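Local coordinates for acyl-CoA synthetase (AMP-forming)/AMP-acid ligase II-like protein (Dyadobacter fermentans, PDB 4GS5) that probably activates medium-chain fatty acids or related carboxylic acids as acyl-adenylates at the expense of ATP and transfers them to coenzyme A, at residues A[273-278]-A[313-318]; A[267-272]-A[282-287]; A[307-312]-A[329-334]. One frame throughout, in Å; residues are numbered along the deposited sequence.

Contact 1: A[273-278]-A[313-318]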
loop_
_atom_site.group_PDB
_atom_site.type_symbol
_atom_site.label_atom_id
_atom_site.label_comp_id
_atom_site.label_asym_id
_atom_site.label_seq_id
_atom_site.Cartn_x
_atom_site.Cartn_y
_atom_site.Cartn_z
ATOM N N PHE A 273 -31.288 -9.889 4.973
ATOM C CA PHE A 273 -31.934 -10.677 3.918
ATOM C C PHE A 273 -31.871 -12.176 4.209
ATOM O O PHE A 273 -32.889 -12.866 4.178
ATOM C CB PHE A 273 -31.288 -10.402 2.559
ATOM C CG PHE A 273 -31.847 -9.203 1.851
ATOM C CD1 PHE A 273 -31.717 -7.937 2.392
ATOM C CD2 PHE A 273 -32.475 -9.342 0.628
ATOM C CE1 PHE A 273 -32.226 -6.835 1.730
ATOM C CE2 PHE A 273 -32.988 -8.249 -0.036
ATOM C CZ PHE A 273 -32.862 -6.994 0.513
ATOM N N HIS A 274 -30.669 -12.679 4.481
ATOM C CA HIS A 274 -30.490 -14.104 4.771
ATOM C C HIS A 274 -31.407 -14.526 5.912
ATOM O O HIS A 274 -32.092 -15.550 5.831
ATOM C CB HIS A 274 -29.028 -14.408 5.125
ATOM C CG HIS A 274 -28.831 -15.726 5.812
ATOM N ND1 HIS A 274 -28.877 -15.865 7.184
ATOM C CD2 HIS A 274 -28.585 -16.961 5.317
ATOM C CE1 HIS A 274 -28.669 -17.130 7.504
ATOM N NE2 HIS A 274 -28.488 -17.817 6.391
ATOM N N HIS A 275 -31.422 -13.718 6.968
ATOM C CA HIS A 275 -32.223 -13.999 8.155
ATOM C C HIS A 275 -33.721 -14.042 7.858
ATOM O O HIS A 275 -34.471 -14.742 8.540
ATOM C CB HIS A 275 -31.938 -12.967 9.250
ATOM C CG HIS A 275 -32.755 -13.162 10.491
ATOM N ND1 HIS A 275 -33.788 -12.320 10.842
ATOM C CD2 HIS A 275 -32.693 -14.108 11.459
ATOM C CE1 HIS A 275 -34.327 -12.737 11.973
ATOM N NE2 HIS A 275 -33.681 -13.819 12.369
ATOM N N LEU A 276 -34.149 -13.288 6.847
ATOM C CA LEU A 276 -35.555 -13.267 6.445
ATOM C C LEU A 276 -35.828 -14.139 5.220
ATOM O O LEU A 276 -36.953 -14.175 4.715
ATOM C CB LEU A 276 -36.030 -11.833 6.184
ATOM C CG LEU A 276 -36.587 -11.048 7.375
ATOM C CD1 LEU A 276 -35.594 -11.017 8.527
ATOM C CD2 LEU A 276 -36.965 -9.635 6.954
ATOM N N ASN A 277 -34.800 -14.836 4.745
ATOM C CA ASN A 277 -34.930 -15.691 3.568
ATOM C C ASN A 277 -35.458 -14.943 2.335
ATOM O O ASN A 277 -36.364 -15.410 1.644
ATOM C CB ASN A 277 -35.802 -16.913 3.883
ATOM C CG ASN A 277 -35.920 -17.866 2.706
ATOM O OD1 ASN A 277 -36.992 -18.004 2.111
ATOM N ND2 ASN A 277 -34.815 -18.519 2.358
ATOM N N ILE A 278 -34.884 -13.774 2.072
ATOM C CA ILE A 278 -35.207 -13.012 0.879
ATOM C C ILE A 278 -34.161 -13.308 -0.183
ATOM O O ILE A 278 -32.978 -13.019 0.004
ATOM C CB ILE A 278 -35.214 -11.511 1.175
ATOM C CG1 ILE A 278 -36.190 -11.207 2.315
ATOM C CG2 ILE A 278 -35.587 -10.722 -0.066
ATOM C CD1 ILE A 278 -36.293 -9.736 2.660
ATOM N N THR A 313 -37.690 -3.580 6.312
ATOM C CA THR A 313 -37.421 -2.220 6.745
ATOM C C THR A 313 -37.136 -2.157 8.245
ATOM O O THR A 313 -36.150 -1.546 8.674
ATOM C CB THR A 313 -38.598 -1.295 6.396
ATOM O OG1 THR A 313 -38.691 -1.165 4.970
ATOM C CG2 THR A 313 -38.416 0.084 7.024
ATOM N N ALA A 314 -37.994 -2.799 9.036
ATOM C CA ALA A 314 -37.857 -2.778 10.490
ATOM C C ALA A 314 -36.594 -3.491 10.978
ATOM O O ALA A 314 -35.882 -2.985 11.850
ATOM C CB ALA A 314 -39.108 -3.365 11.163
ATOM N N GLU A 315 -36.320 -4.666 10.424
ATOM C CA GLU A 315 -35.136 -5.431 10.817
ATOM C C GLU A 315 -33.847 -4.663 10.519
ATOM O O GLU A 315 -32.909 -4.677 11.321
ATOM C CB GLU A 315 -35.121 -6.807 10.139
ATOM C CG GLU A 315 -33.772 -7.524 10.172
ATOM C CD GLU A 315 -33.462 -8.184 11.506
ATOM O OE1 GLU A 315 -34.181 -7.909 12.494
ATOM O OE2 GLU A 315 -32.497 -8.985 11.558
ATOM N N ILE A 316 -33.811 -3.984 9.373
ATOM C CA ILE A 316 -32.648 -3.189 8.988
ATOM C C ILE A 316 -32.439 -2.057 9.985
ATOM O O ILE A 316 -31.330 -1.846 10.483
ATOM C CB ILE A 316 -32.794 -2.609 7.559
ATOM C CG1 ILE A 316 -32.621 -3.721 6.522
ATOM C CG2 ILE A 316 -31.742 -1.543 7.305
ATOM C CD1 ILE A 316 -32.647 -3.238 5.080
ATOM N N ARG A 317 -33.525 -1.355 10.292
ATOM C CA ARG A 317 -33.476 -0.219 11.196
ATOM C C ARG A 317 -33.022 -0.606 12.612
ATOM O O ARG A 317 -32.525 0.237 13.359
ATOM C CB ARG A 317 -34.842 0.474 11.222
ATOM C CG ARG A 317 -34.879 1.786 11.987
ATOM C CD ARG A 317 -36.103 2.599 11.584
ATOM N NE ARG A 317 -36.440 3.615 12.576
ATOM C CZ ARG A 317 -37.458 4.462 12.459
ATOM N NH1 ARG A 317 -38.237 4.419 11.383
ATOM N NH2 ARG A 317 -37.700 5.353 13.417
ATOM N N SER A 318 -33.186 -1.878 12.973
ATOM C CA SER A 318 -32.799 -2.359 14.300
ATOM C C SER A 318 -31.333 -2.774 14.374
ATOM O O SER A 318 -30.789 -2.988 15.464
ATOM C CB SER A 318 -33.674 -3.546 14.713
ATOM O OG SER A 318 -35.016 -3.143 14.927
#

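Contact 2: A[267-272]-A[282-287]. With EDO (1,2-ethanediol), chain P.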
loop_
_atom_site.group_PDB
_atom_site.type_symbol
_atom_site.label_atom_id
_atom_site.label_comp_id
_atom_site.label_asym_id
_atom_site.label_seq_id
_atom_site.Cartn_x
_atom_site.Cartn_y
_atom_site.Cartn_z
ATOM N N GLN A 267 -22.986 -5.706 3.325
ATOM C CA GLN A 267 -22.774 -6.940 4.089
ATOM C C GLN A 267 -23.712 -6.988 5.287
ATOM O O GLN A 267 -24.253 -8.036 5.615
ATOM C CB GLN A 267 -21.317 -7.085 4.572
ATOM C CG GLN A 267 -20.266 -7.102 3.456
ATOM C CD GLN A 267 -18.837 -7.252 3.985
ATOM O OE1 GLN A 267 -18.606 -7.267 5.198
ATOM N NE2 GLN A 267 -17.874 -7.367 3.070
ATOM N N ARG A 268 -23.894 -5.847 5.939
ATOM C CA ARG A 268 -24.826 -5.738 7.065
ATOM C C ARG A 268 -26.285 -5.986 6.679
ATOM O O ARG A 268 -27.023 -6.660 7.399
ATOM C CB ARG A 268 -24.677 -4.378 7.753
ATOM C CG ARG A 268 -23.444 -4.312 8.625
ATOM C CD ARG A 268 -23.127 -2.908 9.116
ATOM N NE ARG A 268 -21.784 -2.858 9.693
ATOM C CZ ARG A 268 -21.485 -3.272 10.920
ATOM N NH1 ARG A 268 -22.436 -3.760 11.707
ATOM N NH2 ARG A 268 -20.233 -3.199 11.360
ATOM N N ILE A 269 -26.703 -5.439 5.543
ATOM C CA ILE A 269 -28.041 -5.707 5.034
ATOM C C ILE A 269 -28.203 -7.157 4.553
ATOM O O ILE A 269 -29.274 -7.749 4.688
ATOM C CB ILE A 269 -28.390 -4.735 3.908
ATOM C CG1 ILE A 269 -28.695 -3.367 4.516
ATOM C CG2 ILE A 269 -29.571 -5.246 3.105
ATOM C CD1 ILE A 269 -28.653 -2.242 3.531
ATOM N N ALA A 270 -27.134 -7.726 4.002
ATOM C CA ALA A 270 -27.168 -9.113 3.546
ATOM C C ALA A 270 -27.546 -10.063 4.677
ATOM O O ALA A 270 -28.332 -10.986 4.477
ATOM C CB ALA A 270 -25.829 -9.517 2.937
ATOM N N ALA A 271 -26.978 -9.850 5.863
ATOM C CA ALA A 271 -27.318 -10.682 7.018
ATOM C C ALA A 271 -28.814 -10.583 7.339
ATOM O O ALA A 271 -29.423 -11.548 7.797
ATOM C CB ALA A 271 -26.477 -10.307 8.235
ATOM N N VAL A 272 -29.402 -9.416 7.087
ATOM C CA VAL A 272 -30.834 -9.241 7.286
ATOM C C VAL A 272 -31.632 -10.036 6.251
ATOM O O VAL A 272 -32.547 -10.771 6.609
ATOM C CB VAL A 272 -31.242 -7.763 7.235
ATOM C CG1 VAL A 272 -32.763 -7.630 7.142
ATOM C CG2 VAL A 272 -30.694 -7.026 8.451
ATOM N N PHE A 282 -29.963 -7.427 -4.399
ATOM C CA PHE A 282 -30.073 -6.050 -3.953
ATOM C C PHE A 282 -28.690 -5.412 -3.968
ATOM O O PHE A 282 -27.670 -6.101 -4.010
ATOM C CB PHE A 282 -30.614 -6.001 -2.521
ATOM C CG PHE A 282 -29.595 -6.424 -1.493
ATOM C CD1 PHE A 282 -28.799 -5.483 -0.853
ATOM C CD2 PHE A 282 -29.393 -7.772 -1.211
ATOM C CE1 PHE A 282 -27.833 -5.872 0.078
ATOM C CE2 PHE A 282 -28.422 -8.169 -0.285
ATOM C CZ PHE A 282 -27.647 -7.211 0.361
ATOM N N PHE A 283 -28.660 -4.087 -3.924
ATOM C CA PHE A 283 -27.413 -3.385 -3.656
ATOM C C PHE A 283 -27.725 -2.028 -3.054
ATOM O O PHE A 283 -28.710 -1.370 -3.423
ATOM C CB PHE A 283 -26.529 -3.256 -4.918
ATOM C CG PHE A 283 -27.180 -2.505 -6.058
ATOM C CD1 PHE A 283 -27.026 -1.125 -6.180
ATOM C CD2 PHE A 283 -27.944 -3.176 -7.000
ATOM C CE1 PHE A 283 -27.614 -0.433 -7.219
ATOM C CE2 PHE A 283 -28.552 -2.485 -8.049
ATOM C CZ PHE A 283 -28.378 -1.113 -8.167
ATOM N N CYS A 284 -26.906 -1.630 -2.093
ATOM C CA CYS A 284 -26.974 -0.276 -1.583
ATOM C C CYS A 284 -26.397 0.669 -2.618
ATOM O O CYS A 284 -25.483 0.314 -3.361
ATOM C CB CYS A 284 -26.208 -0.162 -0.268
ATOM S SG CYS A 284 -27.130 -0.870 1.094
ATOM N N TRP A 285 -26.947 1.873 -2.663
ATOM C CA TRP A 285 -26.467 2.887 -3.579
ATOM C C TRP A 285 -26.723 4.247 -2.941
ATOM O O TRP A 285 -26.927 4.340 -1.729
ATOM C CB TRP A 285 -27.188 2.764 -4.921
ATOM C CG TRP A 285 -26.451 3.370 -6.078
ATOM C CD1 TRP A 285 -26.893 4.373 -6.904
ATOM C CD2 TRP A 285 -25.149 3.007 -6.551
ATOM N NE1 TRP A 285 -25.943 4.654 -7.852
ATOM C CE2 TRP A 285 -24.864 3.828 -7.662
ATOM C CE3 TRP A 285 -24.206 2.055 -6.158
ATOM C CZ2 TRP A 285 -23.665 3.730 -8.381
ATOM C CZ3 TRP A 285 -23.010 1.963 -6.870
ATOM C CH2 TRP A 285 -22.752 2.796 -7.968
ATOM N N TRP A 286 -26.687 5.306 -3.740
ATOM C CA TRP A 286 -26.864 6.639 -3.173
ATOM C C TRP A 286 -27.441 7.586 -4.196
ATOM O O TRP A 286 -27.437 7.311 -5.402
ATOM C CB TRP A 286 -25.536 7.194 -2.673
ATOM C CG TRP A 286 -24.563 7.368 -3.777
ATOM C CD1 TRP A 286 -23.710 6.411 -4.279
ATOM C CD2 TRP A 286 -24.336 8.555 -4.548
ATOM N NE1 TRP A 286 -22.969 6.939 -5.309
ATOM C CE2 TRP A 286 -23.332 8.249 -5.497
ATOM C CE3 TRP A 286 -24.886 9.843 -4.536
ATOM C CZ2 TRP A 286 -22.867 9.186 -6.424
ATOM C CZ3 TRP A 286 -24.424 10.772 -5.453
ATOM C CH2 TRP A 286 -23.420 10.438 -6.390
ATOM N N GLU A 287 -27.945 8.712 -3.721
ATOM C CA GLU A 287 -28.376 9.746 -4.648
ATOM C C GLU A 287 -28.078 11.114 -4.062
ATOM O O GLU A 287 -27.897 11.252 -2.849
ATOM C CB GLU A 287 -29.855 9.593 -5.012
ATOM C CG GLU A 287 -30.808 9.770 -3.856
ATOM C CD GLU A 287 -32.254 9.647 -4.298
ATOM O OE1 GLU A 287 -32.862 8.584 -4.057
ATOM O OE2 GLU A 287 -32.779 10.612 -4.898
HETATM C C1 EDO P . -26.179 -9.725 -4.769
HETATM O O1 EDO P . -27.377 -9.321 -4.083
HETATM C C2 EDO P . -26.500 -10.186 -6.184
HETATM O O2 EDO P . -27.277 -11.373 -6.069
#

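Contact 3: A[307-312]-A[329-334]. With EDO (1,2-ethanediol), chain R.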
loop_
_atom_site.group_PDB
_atom_site.type_symbol
_atom_site.label_atom_id
_atom_site.label_comp_id
_atom_site.label_asym_id
_atom_site.label_seq_id
_atom_site.Cartn_x
_atom_site.Cartn_y
_atom_site.Cartn_z
ATOM N N ALA A 307 -45.971 -6.753 3.199
ATOM C CA ALA A 307 -45.714 -7.335 4.514
ATOM C C ALA A 307 -44.233 -7.615 4.732
ATOM O O ALA A 307 -43.669 -7.259 5.772
ATOM C CB ALA A 307 -46.524 -8.612 4.691
ATOM N N LEU A 308 -43.612 -8.260 3.746
ATOM C CA LEU A 308 -42.199 -8.615 3.828
ATOM C C LEU A 308 -41.329 -7.366 3.745
ATOM O O LEU A 308 -40.302 -7.277 4.410
ATOM C CB LEU A 308 -41.824 -9.615 2.733
ATOM C CG LEU A 308 -40.459 -10.295 2.863
ATOM C CD1 LEU A 308 -40.247 -10.814 4.271
ATOM C CD2 LEU A 308 -40.327 -11.425 1.860
ATOM N N THR A 309 -41.752 -6.395 2.945
ATOM C CA THR A 309 -41.033 -5.132 2.851
ATOM C C THR A 309 -40.997 -4.421 4.208
ATOM O O THR A 309 -39.973 -3.851 4.591
ATOM C CB THR A 309 -41.648 -4.213 1.782
ATOM O OG1 THR A 309 -41.634 -4.888 0.517
ATOM C CG2 THR A 309 -40.847 -2.928 1.664
ATOM N N GLU A 310 -42.114 -4.471 4.927
ATOM C CA GLU A 310 -42.210 -3.912 6.275
ATOM C C GLU A 310 -41.304 -4.630 7.278
ATOM O O GLU A 310 -40.613 -3.979 8.071
ATOM C CB GLU A 310 -43.658 -3.933 6.768
ATOM C CG GLU A 310 -44.456 -2.699 6.382
ATOM C CD GLU A 310 -45.937 -2.808 6.742
ATOM O OE1 GLU A 310 -46.325 -3.751 7.472
ATOM O OE2 GLU A 310 -46.717 -1.946 6.284
ATOM N N ARG A 311 -41.312 -5.963 7.255
ATOM C CA ARG A 311 -40.386 -6.735 8.080
ATOM C C ARG A 311 -38.952 -6.326 7.759
ATOM O O ARG A 311 -38.134 -6.114 8.654
ATOM C CB ARG A 311 -40.542 -8.241 7.848
ATOM C CG ARG A 311 -41.670 -8.901 8.626
ATOM C CD ARG A 311 -41.426 -10.401 8.785
ATOM N NE ARG A 311 -40.362 -10.675 9.752
ATOM C CZ ARG A 311 -39.997 -11.890 10.151
ATOM N NH1 ARG A 311 -40.608 -12.964 9.665
ATOM N NH2 ARG A 311 -39.018 -12.034 11.039
ATOM N N LEU A 312 -38.653 -6.223 6.471
ATOM C CA LEU A 312 -37.298 -5.932 6.035
ATOM C C LEU A 312 -36.863 -4.582 6.573
ATOM O O LEU A 312 -35.804 -4.452 7.197
ATOM C CB LEU A 312 -37.219 -5.925 4.514
ATOM C CG LEU A 312 -35.882 -5.391 4.018
ATOM C CD1 LEU A 312 -34.752 -6.346 4.410
ATOM C CD2 LEU A 312 -35.941 -5.168 2.518
ATOM N N ILE A 329 -36.182 2.708 -0.329
ATOM C CA ILE A 329 -35.995 1.422 -0.975
ATOM C C ILE A 329 -36.627 1.489 -2.354
ATOM O O ILE A 329 -37.824 1.744 -2.486
ATOM C CB ILE A 329 -36.607 0.274 -0.152
ATOM C CG1 ILE A 329 -35.921 0.189 1.216
ATOM C CG2 ILE A 329 -36.498 -1.054 -0.910
ATOM C CD1 ILE A 329 -36.438 -0.919 2.101
ATOM N N TYR A 330 -35.806 1.302 -3.380
ATOM C CA TYR A 330 -36.280 1.290 -4.756
ATOM C C TYR A 330 -36.395 -0.147 -5.223
ATOM O O TYR A 330 -35.541 -0.973 -4.906
ATOM C CB TYR A 330 -35.295 2.007 -5.674
ATOM C CG TYR A 330 -35.206 3.498 -5.471
ATOM C CD1 TYR A 330 -36.100 4.355 -6.095
ATOM C CD2 TYR A 330 -34.209 4.051 -4.681
ATOM C CE1 TYR A 330 -36.018 5.723 -5.922
ATOM C CE2 TYR A 330 -34.114 5.414 -4.506
ATOM C CZ TYR A 330 -35.028 6.246 -5.128
ATOM O OH TYR A 330 -34.941 7.609 -4.948
ATOM N N PHE A 331 -37.439 -0.446 -5.985
ATOM C CA PHE A 331 -37.590 -1.777 -6.562
ATOM C C PHE A 331 -37.442 -1.684 -8.068
ATOM O O PHE A 331 -38.105 -0.869 -8.703
ATOM C CB PHE A 331 -38.962 -2.368 -6.223
ATOM C CG PHE A 331 -39.126 -2.724 -4.771
ATOM C CD1 PHE A 331 -38.789 -3.992 -4.314
ATOM C CD2 PHE A 331 -39.617 -1.792 -3.865
ATOM C CE1 PHE A 331 -38.930 -4.323 -2.979
ATOM C CE2 PHE A 331 -39.762 -2.113 -2.524
ATOM C CZ PHE A 331 -39.418 -3.383 -2.080
ATOM N N ALA A 332 -36.581 -2.519 -8.638
ATOM C CA ALA A 332 -36.407 -2.576 -10.087
ATOM C C ALA A 332 -36.904 -3.905 -10.636
ATOM O O ALA A 332 -36.664 -4.962 -10.048
ATOM C CB ALA A 332 -34.935 -2.370 -10.451
ATOM N N LYS A 333 -37.577 -3.856 -11.780
ATOM C CA LYS A 333 -38.074 -5.072 -12.415
ATOM C C LYS A 333 -36.926 -6.016 -12.757
ATOM O O LYS A 333 -37.005 -7.220 -12.502
ATOM C CB LYS A 333 -38.893 -4.735 -13.664
ATOM N N ALA A 334 -35.856 -5.465 -13.325
ATOM C CA ALA A 334 -34.661 -6.241 -13.634
ATOM C C ALA A 334 -33.412 -5.371 -13.530
ATOM O O ALA A 334 -33.399 -4.222 -13.992
ATOM C CB ALA A 334 -34.761 -6.877 -15.026
HETATM C C1 EDO R . -36.737 0.384 -13.414
HETATM O O1 EDO R . -35.755 0.708 -14.402
HETATM C C2 EDO R . -37.026 -1.103 -13.504
HETATM O O2 EDO R . -38.183 -1.394 -12.713
#

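Contact 1: A[273-278]-A[313-318]
Glu315, which contributes the largest share of the buried surface, reaches across to His275 and Leu276 where helix 306-319 lies beside the end of helix 262-276. These two helices cover one side of a three-stranded sheet in the small C-terminal domain characteristic of the ANL adenylating enzymes, and this contact lies at the solvent-facing side of their interface. Glu315 leaves its helix with CG anti to the backbone N (chi1 164°) and then bends at chi2 (78°), which brings the methylene CG to the leucine and folds the carboxylate over to the histidine. Leu276 suits the inner place: its CD1 lies 4.3 Å from Glu315 CG, while its other methyl packs on Arg311. The long acid thus offers an aliphatic middle to the hydrocarbon layer and a charged end to the solvent side. Just beyond Leu276, Asn277 takes positive phi in a Schellman motif that ends helix 262-276 and turns the chain away. The side chains of His275 and Glu315 cross at about a right angle, but the ring and carboxylate planes are only 20° apart. Glu315 OE2 stops 3.6 Å from His275 ND1, a polar approach without a hydrogen bond.

Contact 2: A[267-272]-A[282-287]
Phe282 lays one corner of its ring against Ile269, CE1 meeting the branch methyl CG2 at 3.5 Å. This is helix-on-sheet packing in the C-terminal domain of an ANL-type enzyme: helix 262-276 covers the start of strand 282-289, its segment axis 9.2 Å from the strand's and running at 143° to it, so the chain comes back roughly antiparallel to itself. Ile269 is beta-branched and uses both arms. CG2, anti to the backbone N, goes to the phenylalanine, while CG1 lies beside that N and extends CD1 to Cys284 SG; the 3.2 Å between Ile269 CD1 and Cys284 SG is shorter than normal packing and doubtful in detail, but a small thiol suits a buried place next to the isoleucine. Ala270, one residue on, has its CB in the plane of the Phe282 ring, at the edge, 3.9 Å from CZ; a side chain this short lets the ring come up to the helix backbone. Phe282 CG sits between its own N and carbonyl carbon (chi1 74°), the crowded position, which turns the ring up toward the helix, where Phe273 stacks on it as well. With only an alanine here the ring would be lost, which is likely to leave a gap beside Ile269 CG2 and Ala270 and Phe273 without its stacking partner. The strand is fixed to the helix by a polar link too, since Cys284 N is hydrogen-bonded to Asp266 OD1. Phe283, pointing the other way, packs toward helix 345-351 beyond the sheet. At the outer edge of the strand a 1,2-ethanediol, probably from the crystallisation liquor, uses O1 twice: it accepts from Phe282 N at 3.2 Å, nearly straight at 167°, and donates to Phe282 O.

Contact 3: A[307-312]-A[329-334]
The Phe331 ring meets helix 306-319 through its far corner, CZ, which touches both branches of Thr309; the approach is oblique to the ring. Thr309 OG1 stands 3.7 Å from Phe331 CZ, and the methyl CG2 of Thr309 is 4.0 Å from the same atom. Met304 and Ile300 also pack on this phenylalanine. The neighbouring flat group, Tyr330, projects from the other side of the strand, where it meets Phe349 edge-to-face and its OH hydrogen-bonds with Glu287 OE1. The two aromatic residues therefore serve different layers of the domain. Phe331 has CG beside the backbone N and anti to the carbonyl carbon (chi1 -70°), and its ring extends toward the helix, coming at Thr309 from the opposite direction. A threonine fits there because its methyl offers an apolar surface to the CZ end of the ring, while its hydroxyl is already bonded to Pro305 O, one turn back at the start of the helix, so no polar partner is asked of the ring. Deeper in, the contact is purely aliphatic: Leu312 CD2 faces Ile329 CD1 at 4.3 Å, a loose touch between branched chains that are both seated on Ile300 of the central strand. Leu312 also leans on Val272 and Phe273, so it belongs to both helices' packing. Past the strand, Lys333 N donates a nearly straight bond (170°) to O2 of a 1,2-ethanediol at 2.7 Å, a molecule probably brought in by the crystallisation liquor. What joins here is the beta-alpha-beta unit of strand 295-301, helix 306-319 and strand 329-332, with the helix packed against the second of two neighbouring parallel strands.

All three contacts lie in the C-terminal domain, past the large N-terminal part of the chain. Helix 262-276 supplies the first partners. The short turn after it leads to strand 282-289, and contact 2 closes there as the most local link. The chain then runs back through strand 295-301 and enters helix 306-319, whose later half returns to helix 262-276 and closes contact 1. Strand 329-332 finally comes beneath the earlier half of that helix and closes contact 3. Contact 1 crosses both others along the sequence, whereas contacts 2 and 3 follow in series. Together they bind two helices to each other and to opposite border strands of one sheet, with Val272 and Leu312 touching in between.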